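Local structure of thioesterase PA1618 (Pseudomonas aeruginosa, 4QD8) at residues H114-R119 with L133-V138; E35-S40 with E64-M69; A89-G94 with P127-R132; Q6-E11 with E30-E35. The protein probably hydrolyses acyl-CoA thioesters, perhaps 1,4-dihydroxy-2-naphthoyl-CoA, as a hotdog-fold thioesterase of the PaaI family, and binds phenacyl-CoA. All blocks are in the same frame, centred on the assembly; numbering follows the deposited sequence.

Contact 1 of 4, residues H114-R119 with L133-V138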
loop_
_atom_site.group_PDB
_atom_site.type_symbol
_atom_site.label_atom_id
_atom_site.label_comp_id
_atom_site.label_asym_id
_atom_site.label_seq_id
_atom_site.Cartn_x
_atom_site.Cartn_y
_atom_site.Cartn_z
ATOM N N HIS A 114 -1.459 -15.210 2.559
ATOM C CA HIS A 114 -0.007 -15.309 2.559
ATOM C C HIS A 114 0.509 -13.916 2.301
ATOM O O HIS A 114 -0.097 -13.171 1.532
ATOM C CB HIS A 114 0.498 -16.181 1.409
ATOM C CG HIS A 114 0.209 -17.638 1.557
ATOM N ND1 HIS A 114 0.480 -18.547 0.555
ATOM C CD2 HIS A 114 -0.327 -18.351 2.579
ATOM C CE1 HIS A 114 0.136 -19.759 0.961
ATOM N NE2 HIS A 114 -0.365 -19.667 2.177
ATOM N N VAL A 115 1.627 -13.573 2.922
ATOM C CA VAL A 115 2.272 -12.282 2.659
ATOM C C VAL A 115 3.718 -12.548 2.235
ATOM O O VAL A 115 4.472 -13.226 2.944
ATOM C CB VAL A 115 2.215 -11.361 3.896
ATOM C CG1 VAL A 115 2.841 -9.993 3.581
ATOM C CG2 VAL A 115 0.776 -11.163 4.370
ATOM N N TRP A 116 4.099 -12.008 1.074
ATOM C CA TRP A 116 5.431 -12.185 0.492
ATOM C C TRP A 116 6.173 -10.849 0.403
ATOM O O TRP A 116 5.563 -9.827 0.071
ATOM C CB TRP A 116 5.312 -12.764 -0.928
ATOM C CG TRP A 116 4.761 -14.159 -0.943
ATOM C CD1 TRP A 116 3.474 -14.531 -1.196
ATOM C CD2 TRP A 116 5.482 -15.358 -0.654
ATOM N NE1 TRP A 116 3.352 -15.903 -1.086
ATOM C CE2 TRP A 116 4.573 -16.433 -0.755
ATOM C CE3 TRP A 116 6.811 -15.632 -0.309
ATOM C CZ2 TRP A 116 4.953 -17.771 -0.528
ATOM C CZ3 TRP A 116 7.191 -16.969 -0.092
ATOM C CH2 TRP A 116 6.257 -18.010 -0.201
ATOM N N ASP A 117 7.470 -10.888 0.695
ATOM C CA ASP A 117 8.374 -9.747 0.567
ATOM C C ASP A 117 9.122 -9.955 -0.747
ATOM O O ASP A 117 9.766 -10.992 -0.932
ATOM C CB ASP A 117 9.343 -9.759 1.750
ATOM C CG ASP A 117 10.456 -8.740 1.619
ATOM O OD1 ASP A 117 10.170 -7.539 1.459
ATOM O OD2 ASP A 117 11.627 -9.147 1.712
ATOM N N ILE A 118 9.026 -9.015 -1.689
ATOM C CA ILE A 118 9.669 -9.228 -2.986
ATOM C C ILE A 118 10.625 -8.081 -3.292
ATOM O O ILE A 118 10.220 -6.916 -3.317
ATOM C CB ILE A 118 8.630 -9.430 -4.104
ATOM C CG1 ILE A 118 7.768 -10.649 -3.758
ATOM C CG2 ILE A 118 9.322 -9.683 -5.450
ATOM C CD1 ILE A 118 6.363 -10.567 -4.261
ATOM N N ARG A 119 11.902 -8.419 -3.478
ATOM C CA ARG A 119 12.941 -7.405 -3.715
ATOM C C ARG A 119 13.463 -7.500 -5.150
ATOM O O ARG A 119 13.864 -8.576 -5.594
ATOM C CB ARG A 119 14.133 -7.593 -2.758
ATOM C CG ARG A 119 13.810 -7.690 -1.267
ATOM C CD ARG A 119 13.130 -6.451 -0.746
ATOM N NE ARG A 119 12.856 -6.574 0.686
ATOM C CZ ARG A 119 13.673 -6.155 1.649
ATOM N NH1 ARG A 119 14.822 -5.562 1.342
ATOM N NH2 ARG A 119 13.330 -6.318 2.920
ATOM N N LEU A 133 3.253 -8.462 -1.289
ATOM C CA LEU A 133 2.097 -9.095 -1.907
ATOM C C LEU A 133 1.311 -9.896 -0.878
ATOM O O LEU A 133 1.892 -10.685 -0.133
ATOM C CB LEU A 133 2.567 -10.056 -3.003
ATOM C CG LEU A 133 1.479 -10.875 -3.715
ATOM C CD1 LEU A 133 0.494 -9.985 -4.460
ATOM C CD2 LEU A 133 2.175 -11.861 -4.686
ATOM N N THR A 134 0.007 -9.657 -0.830
ATOM C CA THR A 134 -0.923 -10.471 -0.029
ATOM C C THR A 134 -1.754 -11.363 -0.950
ATOM O O THR A 134 -2.475 -10.867 -1.815
ATOM C CB THR A 134 -1.853 -9.580 0.776
ATOM O OG1 THR A 134 -1.060 -8.678 1.552
ATOM C CG2 THR A 134 -2.758 -10.417 1.721
ATOM N N MET A 135 -1.643 -12.680 -0.756
ATOM C CA MET A 135 -2.408 -13.661 -1.523
ATOM C C MET A 135 -3.556 -14.160 -0.668
ATOM O O MET A 135 -3.412 -14.290 0.541
ATOM C CB MET A 135 -1.516 -14.861 -1.871
ATOM C CG MET A 135 -0.313 -14.521 -2.742
ATOM S SD MET A 135 -0.797 -13.981 -4.391
ATOM C CE MET A 135 -1.580 -15.468 -5.033
ATOM N N ALA A 136 -4.697 -14.428 -1.295
ATOM C CA ALA A 136 -5.798 -15.110 -0.615
ATOM C C ALA A 136 -5.698 -16.605 -0.904
ATOM O O ALA A 136 -5.405 -17.015 -2.022
ATOM C CB ALA A 136 -7.122 -14.581 -1.086
ATOM N N VAL A 137 -5.950 -17.411 0.118
ATOM C CA VAL A 137 -5.998 -18.864 -0.046
ATOM C C VAL A 137 -7.476 -19.239 -0.123
ATOM O O VAL A 137 -8.225 -18.981 0.820
ATOM C CB VAL A 137 -5.321 -19.575 1.130
ATOM C CG1 VAL A 137 -5.292 -21.088 0.887
ATOM C CG2 VAL A 137 -3.916 -19.049 1.316
ATOM N N VAL A 138 -7.886 -19.817 -1.252
ATOM C CA VAL A 138 -9.303 -20.031 -1.562
ATOM C C VAL A 138 -9.579 -21.516 -1.822
ATOM O O VAL A 138 -8.875 -22.149 -2.605
ATOM C CB VAL A 138 -9.724 -19.210 -2.800
ATOM C CG1 VAL A 138 -11.228 -19.282 -3.011
ATOM C CG2 VAL A 138 -9.271 -17.754 -2.665
#
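Val137 sets a methyl group on the imidazole of His114, and this small knob against a flat wall opens the relief that 114-119 and 133-138 build between them. The methyl lies off-centre over one face of the ring in a CH-pi contact, with Val137 CG2 3.7 Å from His114 NE2. With CG beside the backbone N (chi1 -71°), the ring stands where Val137 can cover it, and ND1 is hydrogen-bonded to Ser71 OG of helix 56-72. Beneath the side chains run two antiparallel strands joined by paired backbone bonds: His114 with Met135, where Met135 N reaches His114 O at 2.8 Å, and Trp116 with Leu133, where Trp116 N reaches Leu133 O at 2.8 Å. Strands 113-121 and 127-139 form a beta hairpin of the hotdog fold, whose curved antiparallel sheet wraps round helix 56-72. On the face turned to that helix, Met135 bends twice along its chain, and its CG comes to the edge of the Trp116 indole, 4.1 Å from CD1, before the chain leads off toward Ser68 and Ser71. The indole NE1 is tied to Ser71 OG as well, so one serine hydroxyl steadies both aromatic side chains. Further along, the CD1 tip of Ile118 slants over to Leu133 CB (4.0 Å), where it rests on the root of the leucine side chain. On the other face, Val115 and Thr134 stand alongside each other, with Val115 CG2 4.2 Å from Thr134 OG1, and the threonine hydroxyl is hydrogen-bonded to Asn90 of the second subunit.

Contact 2 of 4, residues E35-S40 with E64-M69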
loop_
_atom_site.group_PDB
_atom_site.type_symbol
_atom_site.label_atom_id
_atom_site.label_comp_id
_atom_site.label_asym_id
_atom_site.label_seq_id
_atom_site.Cartn_x
_atom_site.Cartn_y
_atom_site.Cartn_z
ATOM N N GLU A 35 14.299 -21.009 1.454
ATOM C CA GLU A 35 13.588 -19.850 1.985
ATOM C C GLU A 35 13.159 -18.861 0.920
ATOM O O GLU A 35 12.560 -17.846 1.244
ATOM C CB GLU A 35 14.483 -19.060 2.931
ATOM C CG GLU A 35 15.083 -19.813 4.078
ATOM C CD GLU A 35 16.124 -18.966 4.773
ATOM O OE1 GLU A 35 16.489 -17.913 4.202
ATOM O OE2 GLU A 35 16.575 -19.343 5.876
ATOM N N SER A 36 13.511 -19.105 -0.335
ATOM C CA SER A 36 13.262 -18.075 -1.351
ATOM C C SER A 36 13.089 -18.638 -2.748
ATOM O O SER A 36 13.485 -19.769 -3.032
ATOM C CB SER A 36 14.389 -17.036 -1.346
ATOM O OG SER A 36 15.597 -17.593 -1.842
ATOM N N LEU A 37 12.489 -17.828 -3.620
ATOM C CA LEU A 37 12.289 -18.190 -5.015
ATOM C C LEU A 37 12.666 -16.958 -5.833
ATOM O O LEU A 37 12.360 -15.838 -5.433
ATOM C CB LEU A 37 10.833 -18.589 -5.254
ATOM C CG LEU A 37 10.447 -19.038 -6.668
ATOM C CD1 LEU A 37 11.261 -20.248 -7.127
ATOM C CD2 LEU A 37 8.946 -19.307 -6.785
ATOM N N THR A 38 13.358 -17.164 -6.955
ATOM C CA THR A 38 13.928 -16.052 -7.731
ATOM C C THR A 38 13.496 -16.141 -9.198
ATOM O O THR A 38 13.508 -17.225 -9.784
ATOM C CB THR A 38 15.478 -16.066 -7.648
ATOM O OG1 THR A 38 15.900 -15.899 -6.284
ATOM C CG2 THR A 38 16.088 -14.958 -8.505
ATOM N N ALA A 39 13.093 -15.004 -9.780
ATOM C CA ALA A 39 12.751 -14.925 -11.203
ATOM C C ALA A 39 13.273 -13.611 -11.753
ATOM O O ALA A 39 13.398 -12.645 -11.014
ATOM C CB ALA A 39 11.234 -14.992 -11.408
ATOM N N SER A 40 13.559 -13.574 -13.050
ATOM C CA SER A 40 14.037 -12.358 -13.690
ATOM C C SER A 40 13.227 -12.066 -14.940
ATOM O O SER A 40 12.472 -12.917 -15.416
ATOM C CB SER A 40 15.517 -12.477 -14.039
ATOM O OG SER A 40 15.698 -13.401 -15.098
ATOM N N GLU A 64 4.222 -10.141 -8.793
ATOM C CA GLU A 64 2.996 -10.915 -8.564
ATOM C C GLU A 64 3.086 -12.315 -9.177
ATOM O O GLU A 64 2.558 -13.271 -8.604
ATOM C CB GLU A 64 1.739 -10.151 -9.022
ATOM C CG GLU A 64 0.458 -10.823 -8.549
ATOM C CD GLU A 64 -0.708 -9.870 -8.271
ATOM O OE1 GLU A 64 -0.513 -8.642 -8.041
ATOM O OE2 GLU A 64 -1.831 -10.397 -8.258
ATOM N N SER A 65 3.775 -12.453 -10.313
ATOM C CA SER A 65 4.026 -13.777 -10.890
ATOM C C SER A 65 4.824 -14.618 -9.912
ATOM O O SER A 65 4.507 -15.782 -9.677
ATOM C CB SER A 65 4.840 -13.682 -12.191
ATOM O OG SER A 65 3.999 -13.541 -13.317
ATOM N N LEU A 66 5.868 -14.013 -9.364
ATOM C CA LEU A 66 6.796 -14.697 -8.488
ATOM C C LEU A 66 6.108 -15.084 -7.190
ATOM O O LEU A 66 6.153 -16.236 -6.783
ATOM C CB LEU A 66 8.008 -13.799 -8.208
ATOM C CG LEU A 66 9.068 -14.382 -7.283
ATOM C CD1 LEU A 66 9.522 -15.747 -7.800
ATOM C CD2 LEU A 66 10.243 -13.432 -7.193
ATOM N N GLY A 67 5.447 -14.127 -6.548
ATOM C CA GLY A 67 4.767 -14.412 -5.295
ATOM C C GLY A 67 3.594 -15.365 -5.431
ATOM O O GLY A 67 3.354 -16.178 -4.528
ATOM N N SER A 68 2.852 -15.276 -6.531
ATOM C CA SER A 68 1.720 -16.182 -6.729
ATOM C C SER A 68 2.207 -17.613 -6.918
ATOM O O SER A 68 1.600 -18.560 -6.404
ATOM C CB SER A 68 0.868 -15.754 -7.918
ATOM O OG SER A 68 0.324 -14.466 -7.678
ATOM N N MET A 69 3.307 -17.767 -7.643
ATOM C CA MET A 69 3.884 -19.092 -7.853
ATOM C C MET A 69 4.419 -19.630 -6.534
ATOM O O MET A 69 4.241 -20.811 -6.207
ATOM C CB MET A 69 5.001 -19.048 -8.891
ATOM C CG MET A 69 5.491 -20.422 -9.303
ATOM S SD MET A 69 4.214 -21.285 -10.236
ATOM C CE MET A 69 4.284 -20.395 -11.792
#
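Leu66 on the helix and Leu37 on the strand lie alongside each other, pointing opposite ways, and one methyl group does most of the touching. Leu66 CD1 lies 3.6 Å from Leu37 CG and 3.7 Å from Leu37 CD2, and it also meets Ala39 CB at 4.1 Å. Both leucines adopt the same conformation: in Leu66 CG is anti to the backbone N (chi1 179°), and Leu37 matches it in both torsions. In Leu66 this carries the fork across to the strand, where its second branch, CD2, comes to rest 3.7 Å from the carbonyl oxygen Leu37 O. Ala39, two residues along on the same side of the strand, offers only its CB to the fork. Met69 stands one helical turn on; its CG comes only loosely near Leu37 CD2, at 4.4 Å, after which the chain turns away to Phe29 and Ser16. The segment axes approach to 8.8 Å and run at 149°, as the central helix of a hotdog fold lies across the inner face of its sheet. Leu66 also touches Ala102 and Ala104 of strand 99-106, which extends that floor. Across the helix from this face, Ser68 OG donates to Glu64 O at 2.7 Å, and Glu64 OE1 bonds to His91 of the third subunit. The side chains that meet are apolar, and Leu66 also rests on the strand backbone, so strand and helix are joined by van der Waals packing, with no polar bond between the two segments.

Contact 3 of 4, residues A89-G94 with P127-R132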
loop_
_atom_site.group_PDB
_atom_site.type_symbol
_atom_site.label_atom_id
_atom_site.label_comp_id
_atom_site.label_asym_id
_atom_site.label_seq_id
_atom_site.Cartn_x
_atom_site.Cartn_y
_atom_site.Cartn_z
ATOM N N ALA A 89 3.964 -1.515 -4.041
ATOM C CA ALA A 89 5.376 -1.470 -4.409
ATOM C C ALA A 89 5.907 -0.052 -4.310
ATOM O O ALA A 89 5.195 0.903 -4.615
ATOM C CB ALA A 89 5.566 -1.997 -5.832
ATOM N N ASN A 90 7.148 0.071 -3.862
ATOM C CA ASN A 90 7.894 1.324 -4.068
ATOM C C ASN A 90 8.844 1.168 -5.242
ATOM O O ASN A 90 9.628 0.224 -5.292
ATOM C CB ASN A 90 8.690 1.703 -2.817
ATOM C CG ASN A 90 7.894 2.551 -1.854
ATOM O OD1 ASN A 90 8.006 3.789 -1.840
ATOM N ND2 ASN A 90 7.078 1.903 -1.045
ATOM N N HIS A 91 8.777 2.110 -6.185
ATOM C CA HIS A 91 9.711 2.188 -7.290
ATOM C C HIS A 91 10.906 3.045 -6.855
ATOM O O HIS A 91 10.774 4.245 -6.612
ATOM C CB HIS A 91 8.999 2.769 -8.528
ATOM C CG HIS A 91 7.765 2.015 -8.921
ATOM N ND1 HIS A 91 7.778 0.662 -9.215
ATOM C CD2 HIS A 91 6.483 2.419 -9.078
ATOM C CE1 HIS A 91 6.558 0.274 -9.529
ATOM N NE2 HIS A 91 5.748 1.314 -9.452
ATOM N N LEU A 92 12.055 2.395 -6.709
ATOM C CA LEU A 92 13.242 2.986 -6.101
ATOM C C LEU A 92 14.209 3.601 -7.112
ATOM O O LEU A 92 14.716 4.705 -6.906
ATOM C CB LEU A 92 13.999 1.929 -5.309
ATOM C CG LEU A 92 13.156 1.148 -4.302
ATOM C CD1 LEU A 92 13.997 0.050 -3.684
ATOM C CD2 LEU A 92 12.595 2.093 -3.230
ATOM N N ARG A 93 14.494 2.858 -8.176
ATOM C CA ARG A 93 15.437 3.286 -9.214
ATOM C C ARG A 93 14.906 2.898 -10.575
ATOM O O ARG A 93 14.348 1.813 -10.748
ATOM C CB ARG A 93 16.797 2.609 -9.020
ATOM C CG ARG A 93 17.615 3.169 -7.859
ATOM C CD ARG A 93 18.975 2.510 -7.773
ATOM N NE ARG A 93 19.810 3.114 -6.736
ATOM C CZ ARG A 93 19.746 2.784 -5.450
ATOM N NH1 ARG A 93 18.882 1.861 -5.045
ATOM N NH2 ARG A 93 20.543 3.379 -4.565
ATOM N N GLY A 94 15.112 3.759 -11.565
ATOM C CA GLY A 94 14.737 3.408 -12.921
ATOM C C GLY A 94 15.714 2.447 -13.577
ATOM O O GLY A 94 16.906 2.413 -13.239
ATOM N N PRO A 127 19.042 -1.923 -5.441
ATOM C CA PRO A 127 17.581 -2.062 -5.317
ATOM C C PRO A 127 16.833 -1.139 -6.278
ATOM O O PRO A 127 17.087 0.081 -6.295
ATOM C CB PRO A 127 17.316 -1.631 -3.874
ATOM C CG PRO A 127 18.565 -2.034 -3.134
ATOM C CD PRO A 127 19.699 -1.775 -4.129
ATOM N N SER A 128 15.912 -1.710 -7.057
ATOM C CA SER A 128 15.155 -0.942 -8.038
ATOM C C SER A 128 13.674 -0.853 -7.678
ATOM O O SER A 128 12.984 0.069 -8.088
ATOM C CB SER A 128 15.306 -1.534 -9.441
ATOM O OG SER A 128 14.824 -2.873 -9.503
ATOM N N CYS A 129 13.185 -1.843 -6.933
ATOM C CA CYS A 129 11.780 -1.850 -6.530
ATOM C C CYS A 129 11.644 -2.782 -5.328
ATOM O O CYS A 129 12.363 -3.779 -5.221
ATOM C CB CYS A 129 10.902 -2.324 -7.704
ATOM S SG CYS A 129 9.135 -2.510 -7.367
ATOM N N ILE A 130 10.752 -2.436 -4.403
ATOM C CA ILE A 130 10.411 -3.370 -3.340
ATOM C C ILE A 130 8.905 -3.535 -3.359
ATOM O O ILE A 130 8.175 -2.550 -3.454
ATOM C CB ILE A 130 10.913 -2.926 -1.939
ATOM C CG1 ILE A 130 10.408 -3.902 -0.866
ATOM C CG2 ILE A 130 10.485 -1.475 -1.604
ATOM C CD1 ILE A 130 11.075 -3.683 0.490
ATOM N N ALA A 131 8.430 -4.776 -3.294
ATOM C CA ALA A 131 6.996 -5.025 -3.357
ATOM C C ALA A 131 6.568 -5.851 -2.165
ATOM O O ALA A 131 7.362 -6.613 -1.618
ATOM C CB ALA A 131 6.618 -5.736 -4.654
ATOM N N ARG A 132 5.315 -5.693 -1.761
ATOM C CA ARG A 132 4.736 -6.630 -0.802
ATOM C C ARG A 132 3.417 -7.147 -1.345
ATOM O O ARG A 132 2.574 -6.390 -1.855
ATOM C CB ARG A 132 4.591 -6.015 0.596
ATOM C CG ARG A 132 4.322 -7.084 1.678
ATOM C CD ARG A 132 4.430 -6.528 3.100
ATOM N NE ARG A 132 3.313 -5.652 3.411
ATOM C CZ ARG A 132 3.369 -4.326 3.431
ATOM N NH1 ARG A 132 4.519 -3.697 3.208
ATOM N NH2 ARG A 132 2.274 -3.633 3.696
#
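Asn90 and Ile130 form the hydrogen-bonded pair of an antiparallel ladder, with Asn90 N at 2.8 Å from Ile130 O and the return bond from Ile130 N. At the strand end the backbone bonds converge: Leu92 N (2.9 Å) and Arg93 N (3.2 Å) both donate to Ser128 O, from the same face of its carbonyl plane. The one side-chain bond is that of Arg93, whose chain, extended from CG to NE, brings NH1 to Pro127 O at 2.8 Å; the oxygen lies in the guanidinium plane and offers a lone pair.

Apolar contacts fill in around these. Leu92 CD1 lies against Pro127 CB at 3.7 Å, Asn90 CB meets Ile130 CG2, and on the helix-facing side Ala89 CB touches Cys129 SG at 3.9 Å. The same sulfur sits obliquely to the His91 ring, whose NE2 is hydrogen-bonded to Glu64 of the third subunit.

Ser128 and Cys129 share Leu120 as their partner on strand 113-121, a classic beta bulge. Ala89 and Asn90 also pair with a strand of the third subunit, so the sheet runs on between chains, as is characteristic of hotdog-fold oligomers.

Contact 4 of 4, residues Q6-E11 with E30-E35; sequences QTPDLE and EAFDDE
Pro8 lies over one face of the Phe32 ring, with CB 3.7 Å from the ring centroid and only 14° off its normal, a CH-pi contact. The neighbouring CG lies over the same face, 3.6 Å from Phe32 CD1, while the carbonyl oxygen Pro8 O stands 3.3 Å from Phe32 CE2. At the edge of the same ring, near its plane, comes Leu10 CD2, 4.1 Å from Phe32 CD2. The other leucine methyl, CD1, presses on the strand backbone 3.3 Å from Glu30 O.

What presents the ring is its first torsion: Phe32 CG sits between the backbone N and the carbonyl carbon (chi1 71°), and the phenyl group leans toward the 6-11 segment. At the root of the side chain, Leu37 of strand 36-42 touches Phe32, and Leu73 meets Pro8 from the loop after helix 56-72. Asp9 occupies the N-cap of helix 10-15, where OD1 accepts from Gln12 N; this fixes the start of the helix on which Leu10 is carried.

Further out, Glu30 OE1 is salt-bridged to Arg28, and the backbones of Glu30 and Ala31 bond to Thr38. Past Phe32, Asp33 OD1 takes the N-H of Glu35 at 3.0 Å, an Asx turn leading into strand 36-42. Glu30 and Ala31 lie opposite Thr38 as a classic beta bulge, and Leu10 packs against its backbone, at the edge strand of the hotdog sheet.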
loop_
_atom_site.group_PDB
_atom_site.type_symbol
_atom_site.label_atom_id
_atom_site.label_comp_id
_atom_site.label_asym_id
_atom_site.label_seq_id
_atom_site.Cartn_x
_atom_site.Cartn_y
_atom_site.Cartn_z
ATOM N N GLN A 6 5.245 -28.231 -2.274
ATOM C CA GLN A 6 5.775 -28.760 -3.522
ATOM C C GLN A 6 7.189 -28.244 -3.767
ATOM O O GLN A 6 7.422 -27.032 -3.794
ATOM C CB GLN A 6 4.875 -28.405 -4.701
ATOM C CG GLN A 6 5.581 -28.598 -6.031
ATOM C CD GLN A 6 4.732 -29.300 -7.067
ATOM O OE1 GLN A 6 4.860 -30.514 -7.272
ATOM N NE2 GLN A 6 3.864 -28.543 -7.740
ATOM N N THR A 7 8.133 -29.163 -3.943
ATOM C CA THR A 7 9.509 -28.798 -4.259
ATOM C C THR A 7 9.547 -28.036 -5.584
ATOM O O THR A 7 9.003 -28.502 -6.576
ATOM C CB THR A 7 10.399 -30.039 -4.356
ATOM O OG1 THR A 7 10.502 -30.646 -3.064
ATOM C CG2 THR A 7 11.787 -29.670 -4.826
ATOM N N PRO A 8 10.165 -26.844 -5.593
ATOM C CA PRO A 8 10.152 -26.086 -6.851
ATOM C C PRO A 8 10.888 -26.833 -7.958
ATOM O O PRO A 8 11.965 -27.372 -7.731
ATOM C CB PRO A 8 10.909 -24.799 -6.498
ATOM C CG PRO A 8 10.812 -24.689 -4.982
ATOM C CD PRO A 8 10.853 -26.121 -4.509
ATOM N N ASP A 9 10.282 -26.872 -9.136
ATOM C CA ASP A 9 10.948 -27.394 -10.316
ATOM C C ASP A 9 10.870 -26.313 -11.393
ATOM O O ASP A 9 9.794 -26.025 -11.921
ATOM C CB ASP A 9 10.290 -28.688 -10.779
ATOM C CG ASP A 9 10.896 -29.213 -12.057
ATOM O OD1 ASP A 9 10.454 -28.772 -13.140
ATOM O OD2 ASP A 9 11.835 -30.043 -11.979
ATOM N N LEU A 10 12.018 -25.712 -11.683
ATOM C CA LEU A 10 12.080 -24.499 -12.500
ATOM C C LEU A 10 11.518 -24.717 -13.901
ATOM O O LEU A 10 10.882 -23.828 -14.465
ATOM C CB LEU A 10 13.515 -23.969 -12.545
ATOM C CG LEU A 10 14.132 -23.588 -11.197
ATOM C CD1 LEU A 10 15.594 -23.223 -11.314
ATOM C CD2 LEU A 10 13.380 -22.444 -10.547
ATOM N N GLU A 11 11.717 -25.911 -14.458
ATOM C CA GLU A 11 11.206 -26.197 -15.793
ATOM C C GLU A 11 9.686 -26.133 -15.835
ATOM O O GLU A 11 9.111 -25.540 -16.745
ATOM C CB GLU A 11 11.670 -27.577 -16.282
ATOM C CG GLU A 11 11.522 -27.759 -17.787
ATOM C CD GLU A 11 12.629 -27.058 -18.547
ATOM O OE1 GLU A 11 12.465 -26.790 -19.756
ATOM O OE2 GLU A 11 13.673 -26.778 -17.934
ATOM N N GLU A 30 14.402 -18.671 -12.057
ATOM C CA GLU A 30 15.845 -18.868 -12.183
ATOM C C GLU A 30 16.465 -19.724 -11.104
ATOM O O GLU A 30 17.435 -20.447 -11.347
ATOM C CB GLU A 30 16.551 -17.521 -12.086
ATOM C CG GLU A 30 15.939 -16.437 -12.909
ATOM C CD GLU A 30 16.975 -15.468 -13.381
ATOM O OE1 GLU A 30 17.064 -15.271 -14.614
ATOM O OE2 GLU A 30 17.695 -14.912 -12.516
ATOM N N ALA A 31 15.953 -19.585 -9.889
ATOM C CA ALA A 31 16.621 -20.143 -8.725
ATOM C C ALA A 31 15.657 -20.293 -7.571
ATOM O O ALA A 31 14.625 -19.620 -7.510
ATOM C CB ALA A 31 17.778 -19.252 -8.312
ATOM N N PHE A 32 15.996 -21.189 -6.656
ATOM C CA PHE A 32 15.283 -21.288 -5.396
ATOM C C PHE A 32 16.199 -21.845 -4.317
ATOM O O PHE A 32 17.237 -22.438 -4.614
ATOM C CB PHE A 32 14.022 -22.141 -5.539
ATOM C CG PHE A 32 14.288 -23.612 -5.727
ATOM C CD1 PHE A 32 14.388 -24.460 -4.629
ATOM C CD2 PHE A 32 14.414 -24.146 -7.004
ATOM C CE1 PHE A 32 14.626 -25.817 -4.800
ATOM C CE2 PHE A 32 14.649 -25.505 -7.187
ATOM C CZ PHE A 32 14.757 -26.341 -6.079
ATOM N N ASP A 33 15.831 -21.621 -3.063
ATOM C CA ASP A 33 16.454 -22.348 -1.962
ATOM C C ASP A 33 15.401 -22.642 -0.906
ATOM O O ASP A 33 14.208 -22.560 -1.194
ATOM C CB ASP A 33 17.694 -21.628 -1.399
ATOM C CG ASP A 33 17.402 -20.222 -0.894
ATOM O OD1 ASP A 33 16.237 -19.902 -0.587
ATOM O OD2 ASP A 33 18.359 -19.426 -0.790
ATOM N N ASP A 34 15.820 -22.981 0.310
ATOM C CA ASP A 34 14.859 -23.374 1.339
ATOM C C ASP A 34 13.943 -22.247 1.792
ATOM O O ASP A 34 12.932 -22.500 2.447
ATOM C CB ASP A 34 15.583 -23.912 2.571
ATOM C CG ASP A 34 16.159 -25.285 2.351
ATOM O OD1 ASP A 34 15.886 -25.884 1.284
ATOM O OD2 ASP A 34 16.868 -25.767 3.260
ATOM N N GLU A 35 14.299 -21.009 1.454
ATOM C CA GLU A 35 13.588 -19.850 1.985
ATOM C C GLU A 35 13.159 -18.861 0.920
ATOM O O GLU A 35 12.560 -17.846 1.244
ATOM C CB GLU A 35 14.483 -19.060 2.931
ATOM C CG GLU A 35 15.083 -19.813 4.078
ATOM C CD GLU A 35 16.124 -18.966 4.773
ATOM O OE1 GLU A 35 16.489 -17.913 4.202
ATOM O OE2 GLU A 35 16.575 -19.343 5.876
#

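From the N terminus, contact 4 comes first, closing the loop that brings 6-11 with the start of helix 10-15 back to strand 28-32. Contact 2 follows in series and shares Glu35 with it; Thr38 N probably bonds Ala31 O (2.8 Å), tying the two through neighbouring strands, and the chain then closes on helix 56-72. Contact 3 opens at 89-94 and pairs strand 80-91 with strand 127-139 across the strands that come between them in the chain. It crosses contact 1, which closes the hairpin of strands 113-121 and 127-139; both touch the second subunit. Contacts 3 and 4 lie on opposite sides of the chain's centre, their centres about 23 Å apart.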